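Local coordinates for protein HicA3 Toxin (Yersinia pestis, PDB 4P78) that is the toxin of a bacterial HicA-HicB toxin-antitoxin pair, bound here by its HicB3 antitoxin, and probably acts as an mRNA-cleaving ribonuclease when released, at residues C[54-57]-C[58-61]. Numbering follows the deposited sequence.
Sequences LRQA and QKIA
The amide of Q56 lies across the side chains one turn further along the helix, with its two ends on different neighbours. OE1 of Q56 comes within 3.5 Å of CD of K59, while NE2 of Q56 sits 3.6 Å from CG1 of I60, both van der Waals approaches. CG of Q56, anti to the backbone N (chi1 -178°), runs on toward the next turn, and the bend at chi2 (68°) swings the amide over K59 and I60. OE1 accepts a hydrogen bond from R71 of the HicB3 antitoxin, which helps fix its rotation. Beneath run the alpha-helical bonds: Q58 N to L54 O at 2.9 Å is nearly straight (168°), and A61 N reaches A57 O at 2.7 Å. The carbonyl of R55 serves two donors, K59 N at 3.0 Å and a water at 2.7 Å that also donates to OE1 of Q58. The antitoxin covers the face bearing Q56 and I60, and its E75 forms a salt bridge with R55. L54 packs on M1 and I49, and A57 on I63. In this alpha-beta-beta-beta-alpha, double-stranded-RNA-binding-like fold, a weak hydrogen bond from W15 NE1 to A61 O joins the end of helix 51-61 to the link between helix 3-12 and strand 16-22.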
loop_
_atom_site.group_PDB
_atom_site.type_symbol
_atom_site.label_atom_id
_atom_site.label_comp_id
_atom_site.label_asym_id
_atom_site.label_seq_id
_atom_site.Cartn_x
_atom_site.Cartn_y
_atom_site.Cartn_z
ATOM N N LEU C 54 -7.319 -15.540 8.624
ATOM C CA LEU C 54 -7.966 -16.819 8.926
ATOM C C LEU C 54 -9.015 -17.193 7.878
ATOM O O LEU C 54 -9.077 -18.352 7.455
ATOM C CB LEU C 54 -8.610 -16.789 10.319
ATOM C CG LEU C 54 -7.631 -16.730 11.490
ATOM C CD1 LEU C 54 -8.377 -16.662 12.806
ATOM C CD2 LEU C 54 -6.705 -17.937 11.461
ATOM N N ARG C 55 -9.823 -16.217 7.453
ATOM C CA ARG C 55 -10.861 -16.460 6.444
ATOM C C ARG C 55 -10.249 -16.975 5.146
ATOM O O ARG C 55 -10.821 -17.826 4.469
ATOM C CB ARG C 55 -11.665 -15.177 6.175
ATOM C CG ARG C 55 -12.801 -14.902 7.164
ATOM C CD ARG C 55 -14.096 -15.524 6.685
ATOM N NE ARG C 55 -15.249 -15.134 7.496
ATOM C CZ ARG C 55 -15.962 -14.022 7.306
ATOM N NH1 ARG C 55 -15.638 -13.173 6.341
ATOM N NH2 ARG C 55 -16.999 -13.755 8.091
ATOM N N GLN C 56 -9.082 -16.440 4.801
ATOM C CA GLN C 56 -8.379 -16.851 3.593
ATOM C C GLN C 56 -7.748 -18.221 3.786
ATOM O O GLN C 56 -7.727 -19.046 2.866
ATOM C CB GLN C 56 -7.314 -15.819 3.221
ATOM C CG GLN C 56 -6.535 -16.137 1.933
ATOM C CD GLN C 56 -7.402 -16.031 0.683
ATOM O OE1 GLN C 56 -8.499 -15.464 0.711
ATOM N NE2 GLN C 56 -6.909 -16.579 -0.419
ATOM N N ALA C 57 -7.218 -18.461 4.983
ATOM C CA ALA C 57 -6.650 -19.776 5.284
ATOM C C ALA C 57 -7.723 -20.855 5.134
ATOM O O ALA C 57 -7.477 -21.907 4.542
ATOM C CB ALA C 57 -6.061 -19.794 6.682
ATOM N N GLN C 58 -8.919 -20.582 5.655
ATOM C CA GLN C 58 -10.050 -21.494 5.460
ATOM C C GLN C 58 -10.356 -21.659 3.980
ATOM O O GLN C 58 -10.625 -22.757 3.501
ATOM C CB GLN C 58 -11.297 -20.992 6.197
ATOM C CG GLN C 58 -12.523 -21.882 5.971
ATOM C CD GLN C 58 -13.777 -21.313 6.609
ATOM O OE1 GLN C 58 -14.007 -20.106 6.574
ATOM N NE2 GLN C 58 -14.581 -22.175 7.211
ATOM N N LYS C 59 -10.297 -20.553 3.247
ATOM C CA LYS C 59 -10.636 -20.570 1.843
ATOM C C LYS C 59 -9.719 -21.520 1.071
ATOM O O LYS C 59 -10.179 -22.292 0.238
ATOM C CB LYS C 59 -10.567 -19.148 1.284
ATOM C CG LYS C 59 -11.004 -19.011 -0.129
ATOM C CD LYS C 59 -11.098 -17.540 -0.494
ATOM C CE LYS C 59 -11.479 -17.373 -1.945
ATOM N NZ LYS C 59 -12.856 -17.894 -2.182
ATOM N N ILE C 60 -8.432 -21.497 1.404
ATOM C CA ILE C 60 -7.392 -22.244 0.685
ATOM C C ILE C 60 -7.102 -23.623 1.265
ATOM O O ILE C 60 -6.814 -24.568 0.534
ATOM C CB ILE C 60 -6.057 -21.435 0.677
ATOM C CG1 ILE C 60 -6.259 -20.115 -0.055
ATOM C CG2 ILE C 60 -4.927 -22.230 0.033
ATOM C CD1 ILE C 60 -6.913 -20.312 -1.378
ATOM N N ALA C 61 -7.171 -23.744 2.585
ATOM C CA ALA C 61 -6.717 -24.964 3.229
ATOM C C ALA C 61 -7.853 -25.755 3.850
ATOM O O ALA C 61 -7.706 -26.948 4.108
ATOM C CB ALA C 61 -5.678 -24.640 4.276
HETATM O O HOH W 1 -13.464 -18.275 4.910
#